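Local coordinates for 3-carboxy-cis,cis-muconate cycloisomerase (PDB 1RE5), which belongs to the fumarase/aspartase superfamily of largely helical proteins, and assembles as a tetramer built around long helices, at residues Ala121-Ala133 and Leu170-Arg184. Sequence-based numbering, arbitrary orientation.
Sequences ALDLIEADLGKLA and LGALTRHRQRLQELR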
ATOM      1  N   ALA D 121     -20.252   4.604  14.667  1.00 27.83           N
ATOM      2  CA  ALA D 121     -19.724   5.040  13.378  1.00 26.92           C
ATOM      3  C   ALA D 121     -20.549   4.443  12.236  1.00 26.78           C
ATOM      4  O   ALA D 121     -20.928   5.143  11.297  1.00 26.17           O
ATOM      5  CB  ALA D 121     -18.278   4.617  13.240  1.00 26.62           C
ATOM      6  N   LEU D 122     -20.831   3.149  12.323  1.00 26.66           N
ATOM      7  CA  LEU D 122     -21.602   2.482  11.284  1.00 27.75           C
ATOM      8  C   LEU D 122     -22.920   3.211  11.104  1.00 29.76           C
ATOM      9  O   LEU D 122     -23.372   3.435   9.975  1.00 30.86           O
ATOM     10  CB  LEU D 122     -21.881   1.034  11.676  1.00 27.35           C
ATOM     11  CG  LEU D 122     -21.875   0.014  10.538  1.00 26.17           C
ATOM     12  CD1 LEU D 122     -22.539  -1.245  11.030  1.00 25.61           C
ATOM     13  CD2 LEU D 122     -22.606   0.548   9.326  1.00 25.30           C
ATOM     14  N   ASP D 123     -23.527   3.580  12.231  1.00 30.68           N
ATOM     15  CA  ASP D 123     -24.801   4.292  12.240  1.00 30.56           C
ATOM     16  C   ASP D 123     -24.733   5.634  11.513  1.00 29.73           C
ATOM     17  O   ASP D 123     -25.664   5.982  10.789  1.00 29.63           O
ATOM     18  CB  ASP D 123     -25.294   4.480  13.688  1.00 31.47           C
ATOM     19  CG  ASP D 123     -25.939   3.205  14.268  1.00 32.05           C
ATOM     20  OD1 ASP D 123     -26.152   3.149  15.504  1.00 30.19           O
ATOM     21  OD2 ASP D 123     -26.236   2.264  13.487  1.00 32.55           O
ATOM     22  N   LEU D 124     -23.646   6.382  11.695  1.00 29.07           N
ATOM     23  CA  LEU D 124     -23.503   7.667  11.004  1.00 30.20           C
ATOM     24  C   LEU D 124     -23.375   7.455   9.502  1.00 30.11           C
ATOM     25  O   LEU D 124     -24.065   8.091   8.699  1.00 30.08           O
ATOM     26  CB  LEU D 124     -22.261   8.419  11.471  1.00 30.07           C
ATOM     27  CG  LEU D 124     -22.264   9.090  12.837  1.00 31.86           C
ATOM     28  CD1 LEU D 124     -21.118  10.102  12.886  1.00 31.95           C
ATOM     29  CD2 LEU D 124     -23.592   9.792  13.062  1.00 32.72           C
ATOM     30  N   ILE D 125     -22.471   6.550   9.147  1.00 29.85           N
ATOM     31  CA  ILE D 125     -22.185   6.215   7.773  1.00 28.41           C
ATOM     32  C   ILE D 125     -23.416   5.763   7.025  1.00 28.70           C
ATOM     33  O   ILE D 125     -23.621   6.164   5.883  1.00 28.63           O
ATOM     34  CB  ILE D 125     -21.083   5.147   7.722  1.00 28.99           C
ATOM     35  CG1 ILE D 125     -19.776   5.787   8.201  1.00 27.25           C
ATOM     36  CG2 ILE D 125     -20.971   4.543   6.308  1.00 27.74           C
ATOM     37  CD1 ILE D 125     -18.607   4.857   8.219  1.00 29.91           C
ATOM     38  N   GLU D 126     -24.246   4.942   7.659  1.00 30.09           N
ATOM     39  CA  GLU D 126     -25.462   4.479   6.992  1.00 30.91           C
ATOM     40  C   GLU D 126     -26.422   5.647   6.763  1.00 30.02           C
ATOM     41  O   GLU D 126     -27.057   5.736   5.713  1.00 30.48           O
ATOM     42  CB  GLU D 126     -26.155   3.381   7.804  1.00 31.38           C
ATOM     43  CG  GLU D 126     -25.365   2.077   7.900  1.00 35.41           C
ATOM     44  CD  GLU D 126     -26.219   0.891   8.384  1.00 38.82           C
ATOM     45  OE1 GLU D 126     -26.883   1.010   9.447  1.00 40.45           O
ATOM     46  OE2 GLU D 126     -26.224  -0.162   7.699  1.00 39.30           O
ATOM     47  N   ALA D 127     -26.512   6.549   7.739  1.00 29.05           N
ATOM     48  CA  ALA D 127     -27.396   7.706   7.624  1.00 28.44           C
ATOM     49  C   ALA D 127     -26.955   8.542   6.438  1.00 29.27           C
ATOM     50  O   ALA D 127     -27.723   8.751   5.491  1.00 29.06           O
ATOM     51  CB  ALA D 127     -27.345   8.541   8.890  1.00 26.93           C
ATOM     52  N   ASP D 128     -25.706   9.012   6.492  1.00 29.86           N
ATOM     53  CA  ASP D 128     -25.139   9.823   5.417  1.00 28.57           C
ATOM     54  C   ASP D 128     -25.260   9.156   4.044  1.00 27.20           C
ATOM     55  O   ASP D 128     -25.617   9.818   3.072  1.00 25.90           O
ATOM     56  CB  ASP D 128     -23.676  10.152   5.708  1.00 29.59           C
ATOM     57  CG  ASP D 128     -23.515  11.095   6.888  1.00 30.97           C
ATOM     58  OD1 ASP D 128     -24.496  11.789   7.232  1.00 32.04           O
ATOM     59  OD2 ASP D 128     -22.404  11.157   7.462  1.00 32.33           O
ATOM     60  N   LEU D 129     -24.964   7.861   3.958  1.00 25.71           N
ATOM     61  CA  LEU D 129     -25.085   7.165   2.679  1.00 25.94           C
ATOM     62  C   LEU D 129     -26.504   7.240   2.156  1.00 25.74           C
ATOM     63  O   LEU D 129     -26.707   7.562   0.987  1.00 25.39           O
ATOM     64  CB  LEU D 129     -24.691   5.691   2.785  1.00 25.88           C
ATOM     65  CG  LEU D 129     -23.218   5.310   2.662  1.00 26.18           C
ATOM     66  CD1 LEU D 129     -23.100   3.804   2.713  1.00 26.59           C
ATOM     67  CD2 LEU D 129     -22.648   5.840   1.364  1.00 27.59           C
ATOM     68  N   GLY D 130     -27.476   6.935   3.018  1.00 25.29           N
ATOM     69  CA  GLY D 130     -28.873   6.974   2.616  1.00 24.91           C
ATOM     70  C   GLY D 130     -29.271   8.376   2.191  1.00 25.53           C
ATOM     71  O   GLY D 130     -29.960   8.578   1.190  1.00 25.21           O
ATOM     72  N   LYS D 131     -28.830   9.365   2.953  1.00 26.05           N
ATOM     73  CA  LYS D 131     -29.141  10.745   2.622  1.00 27.29           C
ATOM     74  C   LYS D 131     -28.544  11.066   1.237  1.00 27.21           C
ATOM     75  O   LYS D 131     -29.248  11.510   0.335  1.00 28.71           O
ATOM     76  CB  LYS D 131     -28.570  11.664   3.701  1.00 28.71           C
ATOM     77  CG  LYS D 131     -28.844  13.141   3.509  1.00 33.97           C
ATOM     78  CD  LYS D 131     -28.162  13.959   4.607  1.00 38.53           C
ATOM     79  CE  LYS D 131     -26.636  13.734   4.612  1.00 42.97           C
ATOM     80  NZ  LYS D 131     -25.937  14.317   5.811  1.00 44.08           N
ATOM     81  N   LEU D 132     -27.251  10.813   1.071  1.00 26.22           N
ATOM     82  CA  LEU D 132     -26.570  11.056  -0.191  1.00 25.58           C
ATOM     83  C   LEU D 132     -27.216  10.310  -1.364  1.00 25.88           C
ATOM     84  O   LEU D 132     -27.374  10.869  -2.445  1.00 27.38           O
ATOM     85  CB  LEU D 132     -25.092  10.662  -0.071  1.00 25.12           C
ATOM     86  CG  LEU D 132     -24.194  10.817  -1.307  1.00 25.11           C
ATOM     87  CD1 LEU D 132     -24.062  12.284  -1.725  1.00 23.19           C
ATOM     88  CD2 LEU D 132     -22.843  10.235  -0.988  1.00 24.08           C
ATOM     89  N   ALA D 133     -27.590   9.055  -1.158  1.00 25.63           N
ATOM     90  CA  ALA D 133     -28.220   8.277  -2.218  1.00 26.24           C
ATOM     91  C   ALA D 133     -29.558   8.895  -2.621  1.00 26.84           C
ATOM     92  O   ALA D 133     -29.919   8.895  -3.800  1.00 26.27           O
ATOM     93  CB  ALA D 133     -28.423   6.841  -1.764  1.00 25.85           C
ATOM     94  N   LEU D 170     -24.956   6.433  -7.944  1.00 19.41           N
ATOM     95  CA  LEU D 170     -26.073   5.926  -7.138  1.00 18.83           C
ATOM     96  C   LEU D 170     -25.973   4.404  -7.045  1.00 18.96           C
ATOM     97  O   LEU D 170     -26.043   3.838  -5.955  1.00 22.05           O
ATOM     98  CB  LEU D 170     -27.428   6.303  -7.755  1.00 17.32           C
ATOM     99  CG  LEU D 170     -28.663   5.770  -7.001  1.00 17.51           C
ATOM    100  CD1 LEU D 170     -28.663   6.292  -5.552  1.00 14.69           C
ATOM    101  CD2 LEU D 170     -29.943   6.184  -7.722  1.00 14.03           C
ATOM    102  N   GLY D 171     -25.804   3.743  -8.186  1.00 17.10           N
ATOM    103  CA  GLY D 171     -25.693   2.300  -8.176  1.00 17.30           C
ATOM    104  C   GLY D 171     -24.645   1.808  -7.199  1.00 18.39           C
ATOM    105  O   GLY D 171     -24.921   0.944  -6.381  1.00 18.48           O
ATOM    106  N   ALA D 172     -23.438   2.356  -7.285  1.00 20.06           N
ATOM    107  CA  ALA D 172     -22.356   1.953  -6.408  1.00 20.52           C
ATOM    108  C   ALA D 172     -22.746   2.153  -4.955  1.00 21.70           C
ATOM    109  O   ALA D 172     -22.548   1.250  -4.135  1.00 22.93           O
ATOM    110  CB  ALA D 172     -21.109   2.757  -6.718  1.00 22.20           C
ATOM    111  N   LEU D 173     -23.298   3.325  -4.633  1.00 20.13           N
ATOM    112  CA  LEU D 173     -23.696   3.617  -3.253  1.00 21.15           C
ATOM    113  C   LEU D 173     -24.720   2.611  -2.708  1.00 22.51           C
ATOM    114  O   LEU D 173     -24.661   2.222  -1.531  1.00 22.89           O
ATOM    115  CB  LEU D 173     -24.253   5.040  -3.141  1.00 20.25           C
ATOM    116  CG  LEU D 173     -23.229   6.173  -3.276  1.00 20.23           C
ATOM    117  CD1 LEU D 173     -23.892   7.501  -3.002  1.00 21.06           C
ATOM    118  CD2 LEU D 173     -22.102   5.965  -2.298  1.00 19.31           C
ATOM    119  N   THR D 174     -25.655   2.194  -3.559  1.00 21.36           N
ATOM    120  CA  THR D 174     -26.657   1.218  -3.156  1.00 22.50           C
ATOM    121  C   THR D 174     -25.972  -0.102  -2.772  1.00 23.06           C
ATOM    122  O   THR D 174     -26.295  -0.721  -1.754  1.00 22.41           O
ATOM    123  CB  THR D 174     -27.660   0.949  -4.303  1.00 24.28           C
ATOM    124  OG1 THR D 174     -28.358   2.163  -4.617  1.00 27.03           O
ATOM    125  CG2 THR D 174     -28.671  -0.140  -3.903  1.00 22.16           C
ATOM    126  N   ARG D 175     -25.025  -0.531  -3.598  1.00 23.65           N
ATOM    127  CA  ARG D 175     -24.297  -1.760  -3.336  1.00 23.99           C
ATOM    128  C   ARG D 175     -23.509  -1.672  -2.028  1.00 24.80           C
ATOM    129  O   ARG D 175     -23.287  -2.684  -1.363  1.00 24.91           O
ATOM    130  CB  ARG D 175     -23.346  -2.056  -4.488  1.00 23.75           C
ATOM    131  CG  ARG D 175     -23.926  -2.911  -5.591  1.00 23.73           C
ATOM    132  CD  ARG D 175     -23.007  -2.898  -6.807  1.00 24.33           C
ATOM    133  NE  ARG D 175     -23.510  -1.957  -7.800  1.00 26.75           N
ATOM    134  CZ  ARG D 175     -22.759  -1.106  -8.475  1.00 27.36           C
ATOM    135  NH1 ARG D 175     -21.455  -1.062  -8.275  1.00 29.23           N
ATOM    136  NH2 ARG D 175     -23.325  -0.293  -9.347  1.00 31.30           N
ATOM    137  N   HIS D 176     -23.079  -0.472  -1.650  1.00 24.45           N
ATOM    138  CA  HIS D 176     -22.316  -0.343  -0.412  1.00 24.73           C
ATOM    139  C   HIS D 176     -23.231  -0.405   0.782  1.00 25.24           C
ATOM    140  O   HIS D 176     -22.846  -0.922   1.836  1.00 26.51           O
ATOM    141  CB  HIS D 176     -21.520   0.962  -0.394  1.00 22.51           C
ATOM    142  CG  HIS D 176     -20.494   1.034  -1.475  1.00 22.27           C
ATOM    143  ND1 HIS D 176     -20.000   2.227  -1.964  1.00 23.21           N
ATOM    144  CD2 HIS D 176     -19.910   0.057  -2.207  1.00 19.70           C
ATOM    145  CE1 HIS D 176     -19.162   1.981  -2.955  1.00 20.40           C
ATOM    146  NE2 HIS D 176     -19.090   0.671  -3.122  1.00 22.23           N
ATOM    147  N   ARG D 177     -24.440   0.126   0.621  1.00 25.25           N
ATOM    148  CA  ARG D 177     -25.409   0.118   1.709  1.00 25.25           C
ATOM    149  C   ARG D 177     -25.741  -1.326   2.004  1.00 25.31           C
ATOM    150  O   ARG D 177     -25.867  -1.734   3.159  1.00 24.39           O
ATOM    151  CB  ARG D 177     -26.657   0.877   1.292  1.00 25.68           C
ATOM    152  CG  ARG D 177     -26.355   2.316   0.949  1.00 27.33           C
ATOM    153  CD  ARG D 177     -27.600   3.049   0.568  1.00 29.40           C
ATOM    154  NE  ARG D 177     -28.496   3.236   1.701  1.00 31.56           N
ATOM    155  CZ  ARG D 177     -29.776   3.581   1.573  1.00 31.37           C
ATOM    156  NH1 ARG D 177     -30.286   3.762   0.358  1.00 30.60           N
ATOM    157  NH2 ARG D 177     -30.535   3.758   2.652  1.00 29.54           N
ATOM    158  N   GLN D 178     -25.845  -2.084   0.921  1.00 26.04           N
ATOM    159  CA  GLN D 178     -26.141  -3.508   0.930  1.00 27.82           C
ATOM    160  C   GLN D 178     -25.025  -4.242   1.669  1.00 27.11           C
ATOM    161  O   GLN D 178     -25.289  -5.061   2.537  1.00 28.00           O
ATOM    162  CB  GLN D 178     -26.210  -3.966  -0.521  1.00 31.53           C
ATOM    163  CG  GLN D 178     -26.784  -5.314  -0.822  1.00 37.08           C
ATOM    164  CD  GLN D 178     -26.710  -5.600  -2.333  1.00 42.64           C
ATOM    165  OE1 GLN D 178     -27.129  -4.767  -3.169  1.00 41.67           O
ATOM    166  NE2 GLN D 178     -26.173  -6.777  -2.690  1.00 43.80           N
ATOM    167  N   ARG D 179     -23.776  -3.932   1.328  1.00 27.28           N
ATOM    168  CA  ARG D 179     -22.616  -4.567   1.951  1.00 26.77           C
ATOM    169  C   ARG D 179     -22.544  -4.259   3.444  1.00 28.43           C
ATOM    170  O   ARG D 179     -22.273  -5.147   4.264  1.00 29.75           O
ATOM    171  CB  ARG D 179     -21.330  -4.107   1.253  1.00 25.99           C
ATOM    172  CG  ARG D 179     -21.161  -4.654  -0.171  1.00 24.00           C
ATOM    173  CD  ARG D 179     -20.047  -3.931  -0.937  1.00 23.41           C
ATOM    174  NE  ARG D 179     -19.847  -4.504  -2.264  1.00 23.08           N
ATOM    175  CZ  ARG D 179     -19.753  -3.792  -3.384  1.00 24.37           C
ATOM    176  NH1 ARG D 179     -19.834  -2.469  -3.344  1.00 25.21           N
ATOM    177  NH2 ARG D 179     -19.607  -4.403  -4.556  1.00 23.12           N
ATOM    178  N   LEU D 180     -22.786  -2.996   3.792  1.00 28.65           N
ATOM    179  CA  LEU D 180     -22.774  -2.548   5.187  1.00 27.75           C
ATOM    180  C   LEU D 180     -23.829  -3.310   5.997  1.00 27.88           C
ATOM    181  O   LEU D 180     -23.648  -3.630   7.167  1.00 27.42           O
ATOM    182  CB  LEU D 180     -23.063  -1.046   5.223  1.00 24.32           C
ATOM    183  CG  LEU D 180     -21.911  -0.088   5.545  1.00 23.88           C
ATOM    184  CD1 LEU D 180     -20.554  -0.721   5.248  1.00 22.85           C
ATOM    185  CD2 LEU D 180     -22.111   1.190   4.780  1.00 21.27           C
ATOM    186  N   GLN D 181     -24.934  -3.610   5.339  1.00 29.69           N
ATOM    187  CA  GLN D 181     -26.027  -4.321   5.969  1.00 30.83           C
ATOM    188  C   GLN D 181     -25.625  -5.766   6.223  1.00 29.60           C
ATOM    189  O   GLN D 181     -25.886  -6.307   7.296  1.00 30.46           O
ATOM    190  CB  GLN D 181     -27.251  -4.262   5.052  1.00 33.42           C
ATOM    191  CG  GLN D 181     -28.576  -4.546   5.713  1.00 39.76           C
ATOM    192  CD  GLN D 181     -29.739  -4.373   4.751  1.00 42.84           C
ATOM    193  OE1 GLN D 181     -29.824  -5.055   3.720  1.00 44.97           O
ATOM    194  NE2 GLN D 181     -30.641  -3.454   5.079  1.00 44.89           N
ATOM    195  N   GLU D 182     -24.976  -6.386   5.244  1.00 27.79           N
ATOM    196  CA  GLU D 182     -24.580  -7.778   5.379  1.00 26.63           C
ATOM    197  C   GLU D 182     -23.495  -8.030   6.405  1.00 26.38           C
ATOM    198  O   GLU D 182     -23.432  -9.118   6.978  1.00 27.09           O
ATOM    199  CB  GLU D 182     -24.124  -8.329   4.036  1.00 27.04           C
ATOM    200  CG  GLU D 182     -25.142  -8.146   2.927  1.00 29.44           C
ATOM    201  CD  GLU D 182     -24.636  -8.651   1.588  1.00 30.65           C
ATOM    202  OE1 GLU D 182     -23.401  -8.609   1.379  1.00 33.15           O
ATOM    203  OE2 GLU D 182     -25.468  -9.072   0.747  1.00 30.84           O
ATOM    204  N   LEU D 183     -22.641  -7.041   6.647  1.00 25.14           N
ATOM    205  CA  LEU D 183     -21.563  -7.229   7.604  1.00 24.72           C
ATOM    206  C   LEU D 183     -21.950  -6.831   9.030  1.00 26.01           C
ATOM    207  O   LEU D 183     -21.259  -7.173   9.997  1.00 25.33           O
ATOM    208  CB  LEU D 183     -20.317  -6.445   7.158  1.00 22.50           C
ATOM    209  CG  LEU D 183     -20.291  -4.914   7.229  1.00 21.73           C
ATOM    210  CD1 LEU D 183     -20.179  -4.427   8.662  1.00 20.16           C
ATOM    211  CD2 LEU D 183     -19.095  -4.417   6.455  1.00 22.21           C
ATOM    212  N   ARG D 184     -23.054  -6.112   9.168  1.00 26.54           N
ATOM    213  CA  ARG D 184     -23.480  -5.663  10.483  1.00 29.08           C
ATOM    214  C   ARG D 184     -23.522  -6.776  11.545  1.00 31.25           C
ATOM    215  O   ARG D 184     -22.907  -6.655  12.608  1.00 32.41           O
ATOM    216  CB  ARG D 184     -24.842  -4.976  10.373  1.00 29.23           C
ATOM    217  CG  ARG D 184     -25.318  -4.346  11.651  1.00 29.45           C
ATOM    218  CD  ARG D 184     -26.055  -3.040  11.376  1.00 31.32           C
ATOM    219  NE  ARG D 184     -26.185  -2.266  12.608  1.00 32.74           N
ATOM    220  CZ  ARG D 184     -26.214  -0.938  12.670  1.00 34.34           C
ATOM    221  NH1 ARG D 184     -26.129  -0.207  11.565  1.00 35.38           N
ATOM    222  NH2 ARG D 184     -26.295  -0.335  13.852  1.00 35.46           N
TER
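With CG anti to the backbone N (chi1 -174°) and a bend at chi2, Arg-184 reaches across to Asp-123 and Glu-126, both of which run CG beside their own backbone N. The two helices belong to the long-helix bundle of the fumarase/aspartase fold: segments 121-133 of helix 106-142 and 170-184 of helix 162-187 run roughly antiparallel, their axes coming within 10.0 Å. Arg-184 NH2 donates to Asp-123 OD2 on its syn side at 2.6 Å, nearly in the guanidinium plane, and NH1 adds a weak bond to that oxygen. Glu-126 OE1 forms a salt bridge with Arg-184 NH1 at 2.6 Å. Two carboxylates at the guanidinium edge thus fix its rotation, while Leu-122 CD1 lies over one face.

Deeper in, Leu-180 is a knob among Leu-122, Ile-125, Glu-126 and Leu-129, its CD2 3.5 Å from Leu-129 CD1. Leu-129 also packs CD2 against Leu-173 CD2; the other methyl of Leu-173, CD1, meets Leu-132 CD2 at 3.6 Å. Helix 319-347 adjoins Leu-129 and Leu-132, whereas Arg-175 and Arg-179 form salt bridges to Asp-231 of a second subunit. Arg-177 is bent at chi3 (69°), and Gly-130 CA lies over one face of its guanidinium, toward the rim, 3.6 Å from Arg-177 NH2.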